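Local coordinates for FdxN element excision controlling factor protein (Anabaena variabilis, PDB 2OKF) that probably binds nucleic acid and probably helps control excision of the fdxN element, as an XisH protein of the PD-(D/E)XK nuclease-like clan, at residues Q22-P27 with A48-G53; D26-S31 with G85-V90; K55-V60 with R94-A99. All blocks are in the same frame, centred on the assembly; numbering follows the deposited sequence. Where two conformers were deposited one is given.

Contact 1: Q22-P27 with A48-G53; sequences QITDDP and AAERQG
Ala-48 is met by two successive residues, Thr-24 and Asp-25, which makes a classic beta bulge where strand 22-25, outermost in the mixed sheet of its chain, pairs antiparallel with strand 47-51. The bonding shows the shift of register. Ala-48 O takes a bond from Thr-24 N at 2.9 Å and a weak one from Asp-25 N at 3.5 Å, while Ala-48 N gives a nearly straight bond (175°) to Asp-25 O. Before the bulge the pairing is regular: Gln-22 and Glu-50 are a hydrogen-bonded pair, with Glu-50 N reaching Gln-22 O at 2.8 Å, and Ile-23 and Ala-49 follow as a non-hydrogen-bonded pair.

Side chains divide between the two faces of the sheet. On one, the CD1 branch of Ile-23 meets the methyl CB of Ala-49 at 4.0 Å. On the other, Gln-22 and Glu-50 run side by side in the same direction, their amide and carboxylate planes 50° apart. Their closest side-chain approach is 4.1 Å, from Gln-22 OE1 to Glu-50 CG, so they lie alongside each other without bonding. Thr-24 crosses Glu-50 at about a right angle, with CG2 near the glutamate's CG and OE1. Because its OG1 stands between the backbone N and the carbonyl carbon (chi1 60°), the hydroxyl comes over Ala-48 CB while the methyl is left for Glu-50.

Farther out, Leu-16 and Lys-17 of helix 6-18 pack on Ile-23, and Leu-28 touches Ala-48 from the following loop. Asp-26, just past the bulge, is tied to the same helix by a salt bridge to Lys-13 and a hydrogen bond to His-9. One water joins the crossing side chains, hydrogen-bonded to Thr-24 OG1 at 2.8 Å and donating to Glu-50 OE1 at 2.7 Å.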
ATOM      1  N   GLN A  22     -17.701 -17.199 -13.173  1.00 23.62           N
ATOM      2  CA  GLN A  22     -18.858 -16.362 -13.418  1.00 25.56           C
ATOM      3  C   GLN A  22     -18.579 -15.019 -12.782  1.00 23.41           C
ATOM      4  O   GLN A  22     -18.303 -14.952 -11.580  1.00 24.30           O
ATOM      5  CB  GLN A  22     -20.083 -16.982 -12.749  1.00 26.25           C
ATOM      6  CG  GLN A  22     -21.347 -16.110 -12.816  1.00 35.50           C
ATOM      7  CD  GLN A  22     -22.525 -16.631 -11.959  1.00 39.19           C
ATOM      8  OE1 GLN A  22     -22.459 -17.704 -11.323  1.00 53.23           O
ATOM      9  NE2 GLN A  22     -23.600 -15.842 -11.920  1.00 44.76           N
ATOM     10  N   ILE A  23     -18.620 -13.964 -13.582  1.00 24.00           N
ATOM     11  CA  ILE A  23     -18.451 -12.634 -13.080  1.00 24.32           C
ATOM     12  C   ILE A  23     -19.766 -12.161 -12.418  1.00 24.64           C
ATOM     13  O   ILE A  23     -20.824 -12.188 -13.079  1.00 27.53           O
ATOM     14  CB  ILE A  23     -18.041 -11.683 -14.181  1.00 28.19           C
ATOM     15  CG1 ILE A  23     -16.830 -12.195 -15.011  1.00 32.45           C
ATOM     16  CG2 ILE A  23     -17.800 -10.294 -13.616  1.00 28.55           C
ATOM     17  CD1 ILE A  23     -15.608 -12.456 -14.277  1.00 32.60           C
ATOM     18  N   THR A  24     -19.744 -11.761 -11.143  1.00 25.52           N
ATOM     19  CA  THR A  24     -20.983 -11.371 -10.464  1.00 27.16           C
ATOM     20  C   THR A  24     -21.123  -9.876 -10.216  1.00 30.77           C
ATOM     21  O   THR A  24     -22.257  -9.370 -10.083  1.00 32.34           O
ATOM     22  CB  THR A  24     -21.158 -12.143  -9.161  1.00 28.49           C
ATOM     23  OG1 THR A  24     -20.047 -11.866  -8.278  1.00 27.69           O
ATOM     24  CG2 THR A  24     -21.282 -13.631  -9.471  1.00 27.53           C
ATOM     25  N   ASP A  25     -20.016  -9.172 -10.144  1.00 29.34           N
ATOM     26  CA  ASP A  25     -20.037  -7.744  -9.923  1.00 34.60           C
ATOM     27  C   ASP A  25     -18.793  -7.133 -10.510  1.00 35.23           C
ATOM     28  O   ASP A  25     -17.661  -7.660 -10.416  1.00 34.32           O
ATOM     29  CB  ASP A  25     -20.158  -7.370  -8.427  1.00 35.98           C
ATOM     30  CG  ASP A  25     -21.592  -7.346  -7.939  1.00 42.41           C
ATOM     31  OD1 ASP A  25     -22.503  -6.866  -8.671  1.00 53.05           O
ATOM     32  OD2 ASP A  25     -21.816  -7.801  -6.808  1.00 55.71           O
ATOM     33  N   ASP A  26     -19.009  -5.997 -11.138  1.00 34.59           N
ATOM     34  CA  ASP A  26     -17.941  -5.275 -11.727  1.00 34.77           C
ATOM     35  C   ASP A  26     -18.472  -3.875 -11.956  1.00 36.46           C
ATOM     36  O   ASP A  26     -19.208  -3.640 -12.911  1.00 38.40           O
ATOM     37  CB  ASP A  26     -17.516  -5.937 -13.031  1.00 36.75           C
ATOM     38  CG  ASP A  26     -16.337  -5.250 -13.662  1.00 40.72           C
ATOM     39  OD1 ASP A  26     -15.771  -4.349 -13.027  1.00 44.06           O
ATOM     40  OD2 ASP A  26     -15.993  -5.601 -14.807  1.00 47.80           O
ATOM     41  N   PRO A  27     -18.114  -2.940 -11.079  1.00 35.89           N
ATOM     42  CA  PRO A  27     -17.237  -3.132  -9.934  1.00 36.17           C
ATOM     43  C   PRO A  27     -17.903  -3.719  -8.705  1.00 33.37           C
ATOM     44  O   PRO A  27     -19.121  -3.579  -8.488  1.00 32.32           O
ATOM     45  CB  PRO A  27     -16.772  -1.706  -9.622  1.00 38.28           C
ATOM     46  CG  PRO A  27     -17.949  -0.854 -10.024  1.00 38.99           C
ATOM     47  CD  PRO A  27     -18.594  -1.548 -11.184  1.00 37.88           C
ATOM     48  N   ALA A  48     -15.653  -9.089  -8.983  1.00 24.05           N
ATOM     49  CA  ALA A  48     -16.127 -10.162  -8.110  1.00 22.38           C
ATOM     50  C   ALA A  48     -16.495 -11.324  -9.040  1.00 23.79           C
ATOM     51  O   ALA A  48     -17.167 -11.128 -10.061  1.00 23.71           O
ATOM     52  CB  ALA A  48     -17.345  -9.764  -7.344  1.00 23.83           C
ATOM     53  N   ALA A  49     -16.086 -12.538  -8.684  1.00 22.11           N
ATOM     54  CA  ALA A  49     -16.411 -13.691  -9.488  1.00 21.33           C
ATOM     55  C   ALA A  49     -16.559 -14.881  -8.602  1.00 20.85           C
ATOM     56  O   ALA A  49     -16.160 -14.874  -7.424  1.00 20.74           O
ATOM     57  CB  ALA A  49     -15.319 -13.953 -10.536  1.00 22.16           C
ATOM     58  N   GLU A  50     -17.176 -15.915  -9.165  1.00 21.46           N
ATOM     59  CA  GLU A  50     -17.308 -17.146  -8.416  1.00 23.05           C
ATOM     60  C   GLU A  50     -17.335 -18.355  -9.301  1.00 21.05           C
ATOM     61  O   GLU A  50     -17.603 -18.244 -10.484  1.00 22.42           O
ATOM     62  CB  GLU A  50     -18.542 -17.127  -7.507  1.00 26.20           C
ATOM     63  CG  GLU A  50     -19.822 -17.091  -8.188  1.00 28.86           C
ATOM     64  CD  GLU A  50     -20.932 -17.117  -7.139  1.00 30.87           C
ATOM     65  OE1 GLU A  50     -21.144 -16.081  -6.478  1.00 29.76           O
ATOM     66  OE2 GLU A  50     -21.580 -18.182  -6.965  1.00 38.33           O
ATOM     67  N   ARG A  51     -16.992 -19.507  -8.724  1.00 21.71           N
ATOM     68  CA  ARG A  51     -17.013 -20.760  -9.474  1.00 21.13           C
ATOM     69  C   ARG A  51     -17.244 -21.890  -8.497  1.00 24.90           C
ATOM     70  O   ARG A  51     -16.462 -22.052  -7.553  1.00 25.52           O
ATOM     71  CB  ARG A  51     -15.672 -20.939 -10.207  1.00 22.06           C
ATOM     72  CG  ARG A  51     -15.677 -22.060 -11.258  1.00 23.99           C
ATOM     73  CD  ARG A  51     -14.341 -22.095 -12.010  1.00 22.89           C
ATOM     74  NE  ARG A  51     -13.284 -22.538 -11.105  1.00 23.18           N
ATOM     75  CZ  ARG A  51     -12.107 -22.988 -11.502  1.00 22.08           C
ATOM     76  NH1 ARG A  51     -11.809 -23.052 -12.823  1.00 20.69           N
ATOM     77  NH2 ARG A  51     -11.260 -23.382 -10.587  1.00 26.82           N
ATOM     78  N   GLN A  52     -18.285 -22.684  -8.752  1.00 26.29           N
ATOM     79  CA  GLN A  52     -18.617 -23.797  -7.883  0.50 28.18           C
ATOM     80  C   GLN A  52     -18.655 -23.337  -6.426  1.00 28.89           C
ATOM     81  O   GLN A  52     -18.083 -23.971  -5.535  1.00 31.40           O
ATOM     82  CB  GLN A  52     -17.594 -24.911  -8.100  0.50 29.85           C
ATOM     83  CG  GLN A  52     -18.119 -26.306  -7.807  0.50 31.26           C
ATOM     84  CD  GLN A  52     -17.127 -27.378  -8.211  0.50 28.43           C
ATOM     85  OE1 GLN A  52     -15.921 -27.135  -8.222  0.50 33.35           O
ATOM     86  NE2 GLN A  52     -17.629 -28.570  -8.517  0.50 20.52           N
ATOM     87  N   GLY A  53     -19.301 -22.205  -6.201  1.00 27.86           N
ATOM     88  CA  GLY A  53     -19.407 -21.656  -4.857  1.00 28.99           C
ATOM     89  C   GLY A  53     -18.207 -20.977  -4.234  1.00 29.44           C
ATOM     90  O   GLY A  53     -18.361 -20.382  -3.166  1.00 33.35           O
TER
HETATM   91  O   HOH W   1     -19.483 -13.964  -6.537  1.00 23.81           O

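Contact 2: D26-S31 with G85-V90; sequences DPLTIS and GALRKV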
ATOM      1  N   ASP A  26     -19.009  -5.997 -11.138  1.00 34.59           N
ATOM      2  CA  ASP A  26     -17.941  -5.275 -11.727  1.00 34.77           C
ATOM      3  C   ASP A  26     -18.472  -3.875 -11.956  1.00 36.46           C
ATOM      4  O   ASP A  26     -19.208  -3.640 -12.911  1.00 38.40           O
ATOM      5  CB  ASP A  26     -17.516  -5.937 -13.031  1.00 36.75           C
ATOM      6  CG  ASP A  26     -16.337  -5.250 -13.662  1.00 40.72           C
ATOM      7  OD1 ASP A  26     -15.771  -4.349 -13.027  1.00 44.06           O
ATOM      8  OD2 ASP A  26     -15.993  -5.601 -14.807  1.00 47.80           O
ATOM      9  N   PRO A  27     -18.114  -2.940 -11.079  1.00 35.89           N
ATOM     10  CA  PRO A  27     -17.237  -3.132  -9.934  1.00 36.17           C
ATOM     11  C   PRO A  27     -17.903  -3.719  -8.705  1.00 33.37           C
ATOM     12  O   PRO A  27     -19.121  -3.579  -8.488  1.00 32.32           O
ATOM     13  CB  PRO A  27     -16.772  -1.706  -9.622  1.00 38.28           C
ATOM     14  CG  PRO A  27     -17.949  -0.854 -10.024  1.00 38.99           C
ATOM     15  CD  PRO A  27     -18.594  -1.548 -11.184  1.00 37.88           C
ATOM     16  N   LEU A  28     -17.088  -4.431  -7.930  1.00 32.12           N
ATOM     17  CA  LEU A  28     -17.494  -4.873  -6.622  1.00 31.66           C
ATOM     18  C   LEU A  28     -17.256  -3.640  -5.748  1.00 32.42           C
ATOM     19  O   LEU A  28     -16.110  -3.210  -5.595  1.00 34.89           O
ATOM     20  CB  LEU A  28     -16.602  -6.010  -6.124  1.00 32.53           C
ATOM     21  CG  LEU A  28     -16.827  -6.407  -4.667  1.00 33.91           C
ATOM     22  CD1 LEU A  28     -18.214  -6.925  -4.422  1.00 36.59           C
ATOM     23  CD2 LEU A  28     -15.761  -7.452  -4.348  1.00 32.02           C
ATOM     24  N   THR A  29     -18.306  -3.095  -5.163  1.00 33.78           N
ATOM     25  CA  THR A  29     -18.142  -1.913  -4.298  1.00 37.91           C
ATOM     26  C   THR A  29     -18.111  -2.356  -2.855  1.00 40.43           C
ATOM     27  O   THR A  29     -18.829  -3.278  -2.468  1.00 42.66           O
ATOM     28  CB  THR A  29     -19.227  -0.871  -4.518  1.00 37.49           C
ATOM     29  OG1 THR A  29     -20.520  -1.482  -4.373  1.00 40.46           O
ATOM     30  CG2 THR A  29     -19.072  -0.268  -5.935  1.00 39.61           C
ATOM     31  N   ILE A  30     -17.258  -1.701  -2.072  1.00 41.74           N
ATOM     32  CA  ILE A  30     -17.094  -2.045  -0.667  1.00 44.68           C
ATOM     33  C   ILE A  30     -17.234  -0.772   0.180  1.00 42.86           C
ATOM     34  O   ILE A  30     -16.506   0.200  -0.028  1.00 43.12           O
ATOM     35  CB  ILE A  30     -15.701  -2.684  -0.418  1.00 45.04           C
ATOM     36  CG1 ILE A  30     -15.416  -3.797  -1.435  1.00 44.86           C
ATOM     37  CG2 ILE A  30     -15.586  -3.238   1.026  1.00 46.42           C
ATOM     38  CD1 ILE A  30     -13.993  -4.308  -1.399  1.00 47.72           C
ATOM     39  N   SER A  31     -18.181  -0.779   1.107  1.00 43.35           N
ATOM     40  CA  SER A  31     -18.340   0.336   2.037  1.00 43.36           C
ATOM     41  C   SER A  31     -18.248  -0.214   3.453  1.00 40.72           C
ATOM     42  O   SER A  31     -18.984  -1.113   3.821  1.00 39.33           O
ATOM     43  CB  SER A  31     -19.673   1.049   1.817  1.00 45.80           C
ATOM     44  OG  SER A  31     -19.647   1.779   0.594  1.00 54.53           O
ATOM     45  N   GLY A  85      -8.509  -6.232   4.021  1.00 20.99           N
ATOM     46  CA  GLY A  85      -8.949  -5.959   5.370  1.00 21.21           C
ATOM     47  C   GLY A  85     -10.436  -5.615   5.398  1.00 20.80           C
ATOM     48  O   GLY A  85     -11.171  -6.012   6.307  1.00 21.39           O
ATOM     49  N   ALA A  86     -10.894  -4.857   4.400  1.00 20.54           N
ATOM     50  CA  ALA A  86     -12.310  -4.507   4.313  1.00 21.47           C
ATOM     51  C   ALA A  86     -13.157  -5.762   4.025  1.00 21.92           C
ATOM     52  O   ALA A  86     -14.200  -5.972   4.637  1.00 21.06           O
ATOM     53  CB  ALA A  86     -12.515  -3.456   3.236  1.00 23.49           C
ATOM     54  N   LEU A  87     -12.731  -6.588   3.090  1.00 21.80           N
ATOM     55  CA  LEU A  87     -13.495  -7.785   2.733  1.00 20.62           C
ATOM     56  C   LEU A  87     -13.654  -8.749   3.921  1.00 19.88           C
ATOM     57  O   LEU A  87     -14.673  -9.395   4.036  1.00 20.63           O
ATOM     58  CB  LEU A  87     -12.859  -8.510   1.539  1.00 24.91           C
ATOM     59  CG  LEU A  87     -13.104  -7.771   0.244  1.00 23.94           C
ATOM     60  CD1 LEU A  87     -12.190  -8.343  -0.882  1.00 28.77           C
ATOM     61  CD2 LEU A  87     -14.585  -7.927  -0.195  1.00 27.59           C
ATOM     62  N   ARG A  88     -12.645  -8.858   4.779  1.00 20.78           N
ATOM     63  CA  ARG A  88     -12.767  -9.698   5.951  1.00 20.82           C
ATOM     64  C   ARG A  88     -13.998  -9.341   6.757  1.00 20.07           C
ATOM     65  O   ARG A  88     -14.655 -10.201   7.301  1.00 22.37           O
ATOM     66  CB  ARG A  88     -11.581  -9.555   6.912  1.00 25.27           C
ATOM     67  CG  ARG A  88     -10.398 -10.229   6.536  1.00 29.43           C
ATOM     68  CD  ARG A  88      -9.360 -10.125   7.664  1.00 25.19           C
ATOM     69  NE  ARG A  88      -8.128 -10.442   7.017  1.00 25.56           N
ATOM     70  CZ  ARG A  88      -6.944 -10.010   7.390  1.00 27.89           C
ATOM     71  NH1 ARG A  88      -6.745  -9.239   8.459  1.00 25.57           N
ATOM     72  NH2 ARG A  88      -5.904 -10.407   6.648  1.00 29.11           N
ATOM     73  N   LYS A  89     -14.260  -8.037   6.865  1.00 20.81           N
ATOM     74  CA  LYS A  89     -15.329  -7.499   7.682  1.00 20.37           C
ATOM     75  C   LYS A  89     -16.651  -7.268   6.943  1.00 20.25           C
ATOM     76  O   LYS A  89     -17.645  -6.837   7.567  1.00 22.62           O
ATOM     77  CB  LYS A  89     -14.826  -6.207   8.317  1.00 20.24           C
ATOM     78  CG  LYS A  89     -13.517  -6.380   9.125  1.00 25.65           C
ATOM     79  CD  LYS A  89     -13.702  -7.148  10.400  1.00 24.75           C
ATOM     80  CE  LYS A  89     -12.403  -7.190  11.221  1.00 23.98           C
ATOM     81  NZ  LYS A  89     -11.358  -8.162  10.671  1.00 21.41           N
ATOM     82  N   VAL A  90     -16.707  -7.637   5.667  1.00 20.69           N
ATOM     83  CA  VAL A  90     -17.901  -7.463   4.857  1.00 21.62           C
ATOM     84  C   VAL A  90     -18.332  -8.757   4.128  1.00 21.79           C
ATOM     85  O   VAL A  90     -19.489  -9.159   4.166  1.00 23.06           O
ATOM     86  CB  VAL A  90     -17.699  -6.320   3.846  1.00 24.37           C
ATOM     87  CG1 VAL A  90     -18.952  -6.163   3.004  1.00 29.77           C
ATOM     88  CG2 VAL A  90     -17.441  -5.034   4.584  1.00 26.93           C
TER
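Ile-30 meets Ala-86 and Leu-87 without help from any flat group: between these two segments no ring, amide, carboxylate or guanidinium presents a face or an edge, and no hydrogen bond crosses. The contact is made almost wholly of aliphatic carbon touching aliphatic carbon. Ile-30 carries it with two branches. Its CG2, anti to the backbone N, lies 3.8 Å from Ala-86 CB. The other branch, beside the backbone N and extended through chi2 (170°), brings CD1 to 3.9 Å from Leu-87 CD2 and equally near Leu-87 CG. The Ile-30 and Leu-87 side chains cross at about a right angle, the isoleucine tip lying against the CG-CD2 side of the leucine.

These residues join the loop between strands 22-25 and 31-32 to the C-terminal part of helix 69-90, the connecting helix of a beta-alpha-beta unit. Leu-28 and Leu-87 both also rest on Ala-57 of strand 54-60, which places the contact where loop, helix and sheet converge. Leu-46 packs on Leu-28 and Ile-30 as well, and Phe-113 of the second subunit packs on Ala-86.

The remaining approaches are wider. Leu-28 CD2 stands 4.3 Å from Leu-87 CD2, and Val-90 CG2 is 4.4 Å from Ile-30 CG2. Val-90 CG2 also comes within 4.3 Å of the backbone atom Ser-31 O, at the more exposed margin.

Contact 3: K55-V60 with R94-A99; sequences KIAVEV and RVLYLA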
ATOM      1  N   LYS A  55     -15.800 -18.026  -3.973  1.00 22.37           N
ATOM      2  CA  LYS A  55     -15.908 -16.588  -4.285  1.00 23.03           C
ATOM      3  C   LYS A  55     -14.571 -15.896  -4.222  1.00 22.19           C
ATOM      4  O   LYS A  55     -13.772 -16.132  -3.321  1.00 22.18           O
ATOM      5  CB  LYS A  55     -16.849 -15.908  -3.258  1.00 23.09           C
ATOM      6  CG  LYS A  55     -18.302 -16.353  -3.351  1.00 26.08           C
ATOM      7  CD  LYS A  55     -19.146 -15.693  -2.251  1.00 29.36           C
ATOM      8  CE  LYS A  55     -20.579 -16.162  -2.311  1.00 41.36           C
ATOM      9  NZ  LYS A  55     -21.357 -15.675  -1.145  1.00 44.37           N
ATOM     10  N   ILE A  56     -14.325 -15.035  -5.197  1.00 21.72           N
ATOM     11  CA  ILE A  56     -13.094 -14.259  -5.285  1.00 21.27           C
ATOM     12  C   ILE A  56     -13.355 -12.799  -5.634  1.00 21.87           C
ATOM     13  O   ILE A  56     -14.412 -12.442  -6.122  1.00 21.07           O
ATOM     14  CB  ILE A  56     -12.084 -14.842  -6.308  1.00 22.06           C
ATOM     15  CG1 ILE A  56     -12.611 -14.697  -7.730  1.00 21.76           C
ATOM     16  CG2 ILE A  56     -11.796 -16.288  -5.983  1.00 23.05           C
ATOM     17  CD1 ILE A  56     -11.614 -15.092  -8.775  1.00 23.60           C
ATOM     18  N   ALA A  57     -12.357 -11.970  -5.325  1.00 20.76           N
ATOM     19  CA  ALA A  57     -12.311 -10.582  -5.748  1.00 20.65           C
ATOM     20  C   ALA A  57     -10.951 -10.415  -6.399  1.00 20.78           C
ATOM     21  O   ALA A  57      -9.976 -10.972  -5.942  1.00 22.53           O
ATOM     22  CB  ALA A  57     -12.459  -9.614  -4.569  1.00 22.41           C
ATOM     23  N   VAL A  58     -10.894  -9.681  -7.504  1.00 22.04           N
ATOM     24  CA  VAL A  58      -9.662  -9.511  -8.222  1.00 20.46           C
ATOM     25  C   VAL A  58      -9.369  -8.049  -8.436  1.00 21.67           C
ATOM     26  O   VAL A  58     -10.172  -7.307  -9.005  1.00 21.37           O
ATOM     27  CB  VAL A  58      -9.712 -10.203  -9.611  1.00 22.13           C
ATOM     28  CG1 VAL A  58      -8.372 -10.049 -10.319  1.00 22.97           C
ATOM     29  CG2 VAL A  58     -10.059 -11.662  -9.441  1.00 23.69           C
ATOM     30  N   GLU A  59      -8.184  -7.668  -7.941  1.00 21.46           N
ATOM     31  CA  GLU A  59      -7.564  -6.341  -8.086  1.00 21.11           C
ATOM     32  C   GLU A  59      -6.687  -6.368  -9.341  1.00 21.14           C
ATOM     33  O   GLU A  59      -5.652  -7.010  -9.359  1.00 23.41           O
ATOM     34  CB  GLU A  59      -6.773  -5.978  -6.856  1.00 20.20           C
ATOM     35  CG  GLU A  59      -5.970  -4.701  -6.988  1.00 21.18           C
ATOM     36  CD  GLU A  59      -5.083  -4.460  -5.820  1.00 23.84           C
ATOM     37  OE1 GLU A  59      -5.327  -5.027  -4.746  1.00 24.16           O
ATOM     38  OE2 GLU A  59      -4.096  -3.676  -5.956  1.00 22.96           O
ATOM     39  N   VAL A  60      -7.164  -5.726 -10.404  1.00 24.15           N
ATOM     40  CA  VAL A  60      -6.441  -5.758 -11.669  1.00 24.44           C
ATOM     41  C   VAL A  60      -5.390  -4.695 -11.801  1.00 27.29           C
ATOM     42  O   VAL A  60      -5.704  -3.542 -11.675  1.00 27.49           O
ATOM     43  CB  VAL A  60      -7.392  -5.668 -12.882  1.00 26.17           C
ATOM     44  CG1 VAL A  60      -6.598  -5.744 -14.191  1.00 28.67           C
ATOM     45  CG2 VAL A  60      -8.391  -6.781 -12.816  1.00 26.54           C
ATOM     46  N   ARG A  94     -15.028 -14.224   0.464  1.00 19.70           N
ATOM     47  CA  ARG A  94     -14.549 -13.805  -0.843  1.00 21.02           C
ATOM     48  C   ARG A  94     -13.097 -13.490  -0.741  1.00 20.88           C
ATOM     49  O   ARG A  94     -12.670 -12.524  -0.062  1.00 22.60           O
ATOM     50  CB  ARG A  94     -15.353 -12.624  -1.368  1.00 20.26           C
ATOM     51  CG  ARG A  94     -14.939 -12.237  -2.745  1.00 22.01           C
ATOM     52  CD  ARG A  94     -15.794 -11.108  -3.345  1.00 22.69           C
ATOM     53  NE  ARG A  94     -17.211 -11.413  -3.358  1.00 24.46           N
ATOM     54  CZ  ARG A  94     -17.790 -12.236  -4.219  1.00 24.66           C
ATOM     55  NH1 ARG A  94     -17.123 -12.839  -5.209  1.00 23.19           N
ATOM     56  NH2 ARG A  94     -19.104 -12.428  -4.147  1.00 25.87           N
ATOM     57  N   VAL A  95     -12.291 -14.287  -1.435  1.00 20.00           N
ATOM     58  CA  VAL A  95     -10.837 -14.189  -1.349  1.00 20.00           C
ATOM     59  C   VAL A  95     -10.273 -13.250  -2.395  1.00 20.34           C
ATOM     60  O   VAL A  95     -10.544 -13.391  -3.568  1.00 21.49           O
ATOM     61  CB  VAL A  95     -10.210 -15.587  -1.496  1.00 21.89           C
ATOM     62  CG1 VAL A  95      -8.715 -15.547  -1.417  1.00 23.41           C
ATOM     63  CG2 VAL A  95     -10.765 -16.507  -0.407  1.00 24.59           C
ATOM     64  N   LEU A  96      -9.434 -12.315  -1.950  1.00 20.82           N
ATOM     65  CA  LEU A  96      -8.818 -11.321  -2.834  1.00 19.90           C
ATOM     66  C   LEU A  96      -7.513 -11.770  -3.468  1.00 21.51           C
ATOM     67  O   LEU A  96      -6.618 -12.301  -2.783  1.00 21.45           O
ATOM     68  CB  LEU A  96      -8.532 -10.058  -2.031  1.00 20.89           C
ATOM     69  CG  LEU A  96      -7.976  -8.875  -2.794  1.00 22.40           C
ATOM     70  CD1 LEU A  96      -8.966  -8.340  -3.782  1.00 23.87           C
ATOM     71  CD2 LEU A  96      -7.532  -7.795  -1.835  1.00 22.34           C
ATOM     72  N   TYR A  97      -7.422 -11.507  -4.775  1.00 21.33           N
ATOM     73  CA  TYR A  97      -6.217 -11.776  -5.560  1.00 20.89           C
ATOM     74  C   TYR A  97      -5.754 -10.502  -6.272  1.00 21.66           C
ATOM     75  O   TYR A  97      -6.596  -9.744  -6.758  1.00 21.13           O
ATOM     76  CB  TYR A  97      -6.488 -12.867  -6.640  1.00 20.61           C
ATOM     77  CG  TYR A  97      -6.721 -14.201  -6.050  1.00 19.62           C
ATOM     78  CD1 TYR A  97      -7.994 -14.529  -5.568  1.00 21.65           C
ATOM     79  CD2 TYR A  97      -5.693 -15.136  -5.903  1.00 21.25           C
ATOM     80  CE1 TYR A  97      -8.229 -15.725  -4.949  1.00 21.24           C
ATOM     81  CE2 TYR A  97      -5.931 -16.349  -5.268  1.00 21.59           C
ATOM     82  CZ  TYR A  97      -7.195 -16.633  -4.788  1.00 23.14           C
ATOM     83  OH  TYR A  97      -7.459 -17.852  -4.162  1.00 24.39           O
ATOM     84  N   LEU A  98      -4.443 -10.323  -6.349  1.00 21.04           N
ATOM     85  CA  LEU A  98      -3.821  -9.270  -7.183  1.00 21.55           C
ATOM     86  C   LEU A  98      -3.580  -9.908  -8.530  1.00 21.06           C
ATOM     87  O   LEU A  98      -2.797 -10.862  -8.643  1.00 21.70           O
ATOM     88  CB  LEU A  98      -2.529  -8.771  -6.579  1.00 21.45           C
ATOM     89  CG  LEU A  98      -1.761  -7.757  -7.396  1.00 21.03           C
ATOM     90  CD1 LEU A  98      -2.531  -6.461  -7.474  1.00 25.13           C
ATOM     91  CD2 LEU A  98      -0.413  -7.547  -6.763  1.00 23.65           C
ATOM     92  N   ALA A  99      -4.180  -9.351  -9.574  1.00 21.38           N
ATOM     93  CA  ALA A  99      -3.963  -9.870 -10.948  1.00 21.81           C
ATOM     94  C   ALA A  99      -2.762  -9.144 -11.564  1.00 22.96           C
ATOM     95  O   ALA A  99      -2.738  -7.934 -11.609  1.00 23.61           O
ATOM     96  CB  ALA A  99      -5.195  -9.663 -11.806  1.00 22.55           C
TER
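Arg-94 lays its guanidinium beside strand 54-60 and beneath the crossing chain of Lys-55. With CG anti to the backbone N (chi1 -176°) and a bend at chi3 (-56°), the arginine folds back so that NH1 donates to Ile-56 O at 2.9 Å. That oxygen lies close to the guanidinium plane, though NH1 stands above the plane of the carbonyl. Lys-55 CB covers one face of the group, offset toward the rim and 3.6 Å from Arg-94 NH1, and the two chains cross at about a right angle. The like charges stay apart, Lys-55 NZ being 5.0 Å from Arg-94 NH2, and Arg-94 NE makes a salt bridge to Glu-91. Replacing Arg-94 by alanine would probably cost Ile-56 O this donor and Glu-91 this salt-bridge partner, and leave Lys-55 CB without the flat surface it covers.

On the opposite face of the sheet, Tyr-97 and Ile-56 also cross nearly perpendicularly, with Ile-56 CG2 oblique to the ring at 3.8 Å from Tyr-97 CE1. Trp-138 meets this ring edge-to-face, and Asn-140 bonds its hydroxyl. Val-58 CG1 touches Ala-99 CB at 3.5 Å. Back on the arginine side, Glu-59 runs across Leu-98 CD1, which comes within 3.5 Å of Glu-59 OE2.

Underneath, the backbones are parallel and in register, with bonds alternating in direction, such as Ala-57 N to Val-95 O (2.9 Å) and Tyr-97 N to Ala-57 O (2.9 Å). Glu-59 and Lys-61 bracket Val-60 in a pattern consistent with the E-x-K signature of the PD-(D/E)XK clan. Helix 69-90 links the two strands in a beta-alpha-beta unit and packs on the face of Glu-59 and Leu-96, through Phe-80, while helix 6-18 covers Ile-56, Val-58 and Val-60 on the other face.

How the contacts relate
Contacts 1 and 3 belong to one sheet, their centres about 10 Å apart: strand 47-51 pairs with 22-25 on one side and 54-60 on the other, through a probable hydrogen bond from Ile-56 N to Ala-49 O (2.9 Å). Contact 2 continues the chain from contact 1, sharing Asp-26 and Pro-27, with centres about 13 Å apart. It packs against contact 3, about 11 Å away between centres, where Leu-28 CD2 lies 3.8 Å from Arg-94 CD and Leu-87 CD1 3.9 Å from Ala-57 CB. The Tyr-97 side chain is about 4 Å from a bound 1,2-ethanediol, probably an additive, whereas Glu-59 of contact 3 belongs to the probable E-x-K motif.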